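PDB 4URP: nitroreductase FRM2 from Saccharomyces cerevisiae, which reduces 4-nitroquinoline N-oxide with NADH as an FMN-dependent type II nitroreductase, and takes part in the oxidative stress response and the negative regulation of fatty acid metabolism. Local coordinates for residues C86-L100 against P161-G173. Residues are numbered along the deposited sequence; the frame is centred on the assembly and turned at random.
Unlike the reference sequence in segment 86-100: Leu100 (reference Glu).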
loop_
_atom_site.group_PDB
_atom_site.type_symbol
_atom_site.label_atom_id
_atom_site.label_comp_id
_atom_site.label_asym_id
_atom_site.label_seq_id
_atom_site.Cartn_x
_atom_site.Cartn_y
_atom_site.Cartn_z
ATOM N N CYS A 86 -4.467 -15.399 18.827
ATOM C CA CYS A 86 -5.008 -15.228 17.486
ATOM C C CYS A 86 -5.847 -16.438 17.095
ATOM O O CYS A 86 -6.727 -16.340 16.242
ATOM C CB CYS A 86 -3.884 -15.021 16.468
ATOM S SG CYS A 86 -3.262 -13.326 16.358
ATOM N N ARG A 87 -5.576 -17.577 17.726
ATOM C CA ARG A 87 -6.318 -18.798 17.435
ATOM C C ARG A 87 -7.349 -19.116 18.508
ATOM O O ARG A 87 -8.016 -20.147 18.447
ATOM C CB ARG A 87 -5.366 -19.982 17.251
ATOM C CG ARG A 87 -4.328 -20.137 18.341
ATOM C CD ARG A 87 -4.593 -21.342 19.223
ATOM N NE ARG A 87 -3.552 -21.491 20.237
ATOM C CZ ARG A 87 -3.547 -22.436 21.171
ATOM N NH1 ARG A 87 -4.531 -23.325 21.229
ATOM N NH2 ARG A 87 -2.557 -22.492 22.050
ATOM N N ASP A 88 -7.485 -18.232 19.489
ATOM C CA ASP A 88 -8.452 -18.447 20.561
ATOM C C ASP A 88 -9.303 -17.211 20.806
ATOM O O ASP A 88 -10.116 -17.181 21.729
ATOM C CB ASP A 88 -7.738 -18.847 21.852
ATOM C CG ASP A 88 -6.976 -20.145 21.718
ATOM O OD1 ASP A 88 -7.476 -21.063 21.036
ATOM O OD2 ASP A 88 -5.877 -20.251 22.298
ATOM N N GLU A 89 -9.115 -16.189 19.978
ATOM C CA GLU A 89 -9.837 -14.936 20.160
ATOM C C GLU A 89 -10.371 -14.371 18.848
ATOM O O GLU A 89 -11.212 -13.478 18.846
ATOM C CB GLU A 89 -8.946 -13.903 20.854
ATOM C CG GLU A 89 -8.518 -14.305 22.252
ATOM C CD GLU A 89 -7.756 -13.215 22.967
ATOM O OE1 GLU A 89 -7.958 -12.030 22.630
ATOM O OE2 GLU A 89 -6.957 -13.541 23.869
ATOM N N ALA A 90 -9.887 -14.902 17.731
ATOM C CA ALA A 90 -10.261 -14.376 16.426
ATOM C C ALA A 90 -11.222 -15.291 15.682
ATOM O O ALA A 90 -11.195 -16.511 15.847
ATOM C CB ALA A 90 -9.025 -14.125 15.592
ATOM N N TYR A 91 -12.071 -14.690 14.858
ATOM C CA TYR A 91 -13.004 -15.452 14.041
ATOM C C TYR A 91 -12.246 -16.112 12.901
ATOM O O TYR A 91 -12.578 -17.216 12.479
ATOM C CB TYR A 91 -14.105 -14.542 13.495
ATOM C CG TYR A 91 -15.301 -15.285 12.937
ATOM C CD1 TYR A 91 -16.300 -15.758 13.777
ATOM C CD2 TYR A 91 -15.437 -15.501 11.573
ATOM C CE1 TYR A 91 -17.399 -16.433 13.274
ATOM C CE2 TYR A 91 -16.533 -16.176 11.059
ATOM C CZ TYR A 91 -17.511 -16.639 11.916
ATOM O OH TYR A 91 -18.605 -17.311 11.415
ATOM N N GLY A 92 -11.219 -15.428 12.415
ATOM C CA GLY A 92 -10.390 -15.947 11.345
ATOM C C GLY A 92 -9.277 -14.979 11.005
ATOM O O GLY A 92 -8.967 -14.082 11.785
ATOM N N SER A 93 -8.671 -15.159 9.839
ATOM C CA SER A 93 -7.600 -14.271 9.413
ATOM C C SER A 93 -7.480 -14.214 7.900
ATOM O O SER A 93 -7.531 -15.235 7.220
ATOM C CB SER A 93 -6.265 -14.708 10.018
ATOM O OG SER A 93 -5.778 -15.877 9.381
ATOM N N VAL A 94 -7.319 -13.004 7.383
ATOM C CA VAL A 94 -7.046 -12.806 5.973
ATOM C C VAL A 94 -5.544 -12.759 5.774
ATOM O O VAL A 94 -4.848 -11.991 6.429
ATOM C CB VAL A 94 -7.636 -11.480 5.465
ATOM C CG1 VAL A 94 -7.493 -11.388 3.953
ATOM C CG2 VAL A 94 -9.087 -11.356 5.879
ATOM N N ILE A 95 -5.046 -13.588 4.870
ATOM C CA ILE A 95 -3.625 -13.598 4.573
ATOM C C ILE A 95 -3.366 -13.228 3.111
ATOM O O ILE A 95 -4.046 -13.704 2.203
ATOM C CB ILE A 95 -2.978 -14.948 4.967
ATOM C CG1 ILE A 95 -2.112 -15.502 3.838
ATOM C CG2 ILE A 95 -4.037 -15.953 5.381
ATOM C CD1 ILE A 95 -0.678 -15.076 3.925
ATOM N N PHE A 96 -2.389 -12.352 2.897
ATOM C CA PHE A 96 -2.110 -11.812 1.570
ATOM C C PHE A 96 -0.828 -12.381 0.982
ATOM O O PHE A 96 0.128 -12.672 1.702
ATOM C CB PHE A 96 -2.014 -10.286 1.629
ATOM C CG PHE A 96 -3.266 -9.623 2.111
ATOM C CD1 PHE A 96 -4.323 -9.420 1.250
ATOM C CD2 PHE A 96 -3.380 -9.197 3.421
ATOM C CE1 PHE A 96 -5.470 -8.810 1.683
ATOM C CE2 PHE A 96 -4.530 -8.584 3.860
ATOM C CZ PHE A 96 -5.578 -8.391 2.988
ATOM N N PHE A 97 -0.820 -12.529 -0.336
ATOM C CA PHE A 97 0.333 -13.053 -1.052
ATOM C C PHE A 97 0.749 -12.128 -2.185
ATOM O O PHE A 97 0.108 -11.114 -2.453
ATOM C CB PHE A 97 0.007 -14.417 -1.665
ATOM C CG PHE A 97 -0.385 -15.464 -0.671
ATOM C CD1 PHE A 97 0.578 -16.225 -0.037
ATOM C CD2 PHE A 97 -1.716 -15.707 -0.393
ATOM C CE1 PHE A 97 0.223 -17.196 0.863
ATOM C CE2 PHE A 97 -2.079 -16.678 0.509
ATOM C CZ PHE A 97 -1.106 -17.426 1.139
ATOM N N THR A 98 1.838 -12.502 -2.847
ATOM C CA THR A 98 2.231 -11.898 -4.111
ATOM C C THR A 98 2.765 -12.982 -5.028
ATOM O O THR A 98 3.791 -13.594 -4.742
ATOM C CB THR A 98 3.326 -10.836 -3.944
ATOM O OG1 THR A 98 4.132 -11.153 -2.804
ATOM C CG2 THR A 98 2.711 -9.458 -3.766
ATOM N N ASP A 99 2.066 -13.219 -6.131
ATOM C CA ASP A 99 2.500 -14.212 -7.103
ATOM C C ASP A 99 3.858 -13.824 -7.667
ATOM O O ASP A 99 3.974 -12.886 -8.451
ATOM C CB ASP A 99 1.472 -14.344 -8.227
ATOM C CG ASP A 99 1.570 -15.664 -8.958
ATOM O OD1 ASP A 99 2.650 -16.291 -8.930
ATOM O OD2 ASP A 99 0.559 -16.083 -9.560
ATOM N N LEU A 100 4.887 -14.559 -7.257
ATOM C CA LEU A 100 6.249 -14.309 -7.711
ATOM C C LEU A 100 6.409 -14.714 -9.171
ATOM O O LEU A 100 7.414 -14.404 -9.802
ATOM C CB LEU A 100 7.247 -15.068 -6.831
ATOM C CG LEU A 100 8.312 -14.222 -6.124
ATOM C CD1 LEU A 100 9.390 -13.765 -7.097
ATOM C CD2 LEU A 100 7.662 -13.028 -5.444
ATOM N N PRO A 161 -0.250 -22.589 -4.216
ATOM C CA PRO A 161 0.834 -22.357 -5.170
ATOM C C PRO A 161 2.091 -21.951 -4.421
ATOM O O PRO A 161 2.082 -20.963 -3.692
ATOM C CB PRO A 161 0.308 -21.190 -6.004
ATOM C CG PRO A 161 -1.165 -21.285 -5.885
ATOM C CD PRO A 161 -1.413 -21.733 -4.489
ATOM N N ILE A 162 3.162 -22.718 -4.595
ATOM C CA ILE A 162 4.399 -22.501 -3.849
ATOM C C ILE A 162 5.063 -21.181 -4.235
ATOM O O ILE A 162 5.995 -20.726 -3.576
ATOM C CB ILE A 162 5.403 -23.657 -4.065
ATOM C CG1 ILE A 162 4.665 -24.965 -4.356
ATOM C CG2 ILE A 162 6.318 -23.808 -2.859
ATOM C CD1 ILE A 162 4.596 -25.319 -5.830
ATOM N N ALA A 163 4.570 -20.568 -5.306
ATOM C CA ALA A 163 5.106 -19.298 -5.780
ATOM C C ALA A 163 4.492 -18.118 -5.032
ATOM O O ALA A 163 4.951 -16.985 -5.160
ATOM C CB ALA A 163 4.872 -19.155 -7.273
ATOM N N TRP A 164 3.455 -18.387 -4.247
ATOM C CA TRP A 164 2.765 -17.336 -3.506
ATOM C C TRP A 164 3.523 -16.922 -2.251
ATOM O O TRP A 164 3.407 -17.556 -1.206
ATOM C CB TRP A 164 1.340 -17.768 -3.148
ATOM C CG TRP A 164 0.423 -17.812 -4.322
ATOM C CD1 TRP A 164 0.775 -17.790 -5.635
ATOM C CD2 TRP A 164 -1.003 -17.871 -4.288
ATOM N NE1 TRP A 164 -0.345 -17.841 -6.426
ATOM C CE2 TRP A 164 -1.450 -17.889 -5.621
ATOM C CE3 TRP A 164 -1.943 -17.911 -3.256
ATOM C CZ2 TRP A 164 -2.797 -17.948 -5.951
ATOM C CZ3 TRP A 164 -3.277 -17.968 -3.586
ATOM C CH2 TRP A 164 -3.693 -17.986 -4.922
ATOM N N THR A 165 4.301 -15.853 -2.369
ATOM C CA THR A 165 5.085 -15.332 -1.258
ATOM C C THR A 165 4.202 -14.706 -0.189
ATOM O O THR A 165 3.421 -13.807 -0.472
ATOM C CB THR A 165 6.085 -14.277 -1.753
ATOM O OG1 THR A 165 7.074 -14.907 -2.576
ATOM C CG2 THR A 165 6.774 -13.597 -0.583
ATOM N N VAL A 166 4.326 -15.192 1.040
ATOM C CA VAL A 166 3.521 -14.686 2.146
ATOM C C VAL A 166 3.952 -13.287 2.574
ATOM O O VAL A 166 5.124 -13.047 2.858
ATOM C CB VAL A 166 3.597 -15.622 3.365
ATOM C CG1 VAL A 166 2.789 -15.060 4.506
ATOM C CG2 VAL A 166 3.113 -17.008 2.995
ATOM N N GLN A 167 2.997 -12.365 2.626
ATOM C CA GLN A 167 3.302 -10.972 2.933
ATOM C C GLN A 167 2.768 -10.532 4.295
ATOM O O GLN A 167 3.506 -9.982 5.112
ATOM C CB GLN A 167 2.746 -10.057 1.837
ATOM C CG GLN A 167 3.271 -10.354 0.444
ATOM C CD GLN A 167 4.684 -9.850 0.221
ATOM O OE1 GLN A 167 5.317 -9.309 1.127
ATOM N NE2 GLN A 167 5.186 -10.027 -0.995
ATOM N N SER A 168 1.481 -10.771 4.535
ATOM C CA SER A 168 0.854 -10.346 5.784
ATOM C C SER A 168 -0.264 -11.281 6.230
ATOM O O SER A 168 -0.708 -12.142 5.475
ATOM C CB SER A 168 0.318 -8.914 5.652
ATOM O OG SER A 168 1.381 -7.979 5.585
ATOM N N GLN A 169 -0.703 -11.108 7.472
ATOM C CA GLN A 169 -1.821 -11.868 8.018
ATOM C C GLN A 169 -2.782 -10.928 8.724
ATOM O O GLN A 169 -2.542 -10.512 9.855
ATOM C CB GLN A 169 -1.340 -12.923 9.014
ATOM C CG GLN A 169 -0.456 -13.998 8.420
ATOM C CD GLN A 169 1.001 -13.605 8.412
ATOM O OE1 GLN A 169 1.528 -13.114 9.409
ATOM N NE2 GLN A 169 1.661 -13.817 7.284
ATOM N N LEU A 170 -3.875 -10.590 8.054
ATOM C CA LEU A 170 -4.866 -9.696 8.629
ATOM C C LEU A 170 -5.843 -10.485 9.483
ATOM O O LEU A 170 -6.773 -11.102 8.971
ATOM C CB LEU A 170 -5.606 -8.951 7.521
ATOM C CG LEU A 170 -6.637 -7.925 7.981
ATOM C CD1 LEU A 170 -5.990 -6.896 8.886
ATOM C CD2 LEU A 170 -7.261 -7.259 6.772
ATOM N N VAL A 171 -5.611 -10.461 10.791
ATOM C CA VAL A 171 -6.417 -11.213 11.742
ATOM C C VAL A 171 -7.649 -10.424 12.156
ATOM O O VAL A 171 -7.545 -9.418 12.845
ATOM C CB VAL A 171 -5.603 -11.556 13.000
ATOM C CG1 VAL A 171 -6.463 -12.291 14.003
ATOM C CG2 VAL A 171 -4.384 -12.379 12.629
ATOM N N PHE A 172 -8.818 -10.888 11.736
ATOM C CA PHE A 172 -10.049 -10.151 11.984
ATOM C C PHE A 172 -10.956 -10.814 13.015
ATOM O O PHE A 172 -10.961 -12.033 13.174
ATOM C CB PHE A 172 -10.807 -9.927 10.673
ATOM C CG PHE A 172 -11.248 -11.194 10.003
ATOM C CD1 PHE A 172 -10.400 -11.874 9.147
ATOM C CD2 PHE A 172 -12.514 -11.703 10.223
ATOM C CE1 PHE A 172 -10.806 -13.035 8.528
ATOM C CE2 PHE A 172 -12.924 -12.865 9.609
ATOM C CZ PHE A 172 -12.069 -13.534 8.759
ATOM N N GLY A 173 -11.732 -9.989 13.707
ATOM C CA GLY A 173 -12.660 -10.465 14.712
ATOM C C GLY A 173 -13.326 -9.311 15.434
ATOM O O GLY A 173 -13.445 -8.216 14.885
#
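The Phe172 ring lies with one face over the backbone of Gly92, whose CA sits 4.3 Å from the Phe172 ring centroid in a CH-pi contact, while Val94 N lies at the ring's edge. Phe172 CE2 in turn meets the edge of the Tyr91 ring. Phe172 reaches this place by setting CG between its backbone N and carbonyl carbon (chi1 63°), which turns the ring across to the neighbouring strand, where Val94 CG2 comes within 3.6 Å of Phe172 CD1. With the ring cut back to an alanine, the Gly92 backbone would probably lose its aromatic cover and Val94 CG2 its aromatic neighbour.

At the other end, Phe97 is sandwiched: Ile95 CD1 covers one face and Trp164 CE3 the opposite one, both toward the rim. The Phe97 and Trp164 planes meet obliquely, at 48°. Val166 runs alongside, its CG2 3.6 Å from Phe97 CE1. Pro161 CG covers one face of the Trp164 indole, and the Asp99 carboxylate lies obliquely near Trp164 NE1 without bonding to it.

Antiparallel backbone bonds join the strands. Tyr91 and Gly92 both face Phe172 in a classic beta bulge, and each backbone N gives a weak bond to Phe172 O. Farther along the pairing shifts by one residue: Phe96 N donates to Ser168 O (3.1 Å), whereas Phe96 O receives Gln167 N (3.0 Å). Thr98 N bonds to Thr165 O.

Within this chain these are the two inner strands of the antiparallel sheet. Strand 55-59 flanks 92-99, and helix 117-139 packs against Phe96. The contact is mostly apolar, though the Gln167 amide bonds through NE2 to Thr98 OG1, and Asp99 spends its carboxylate on Arg54 and on capping Gly101 N of helix 100-109.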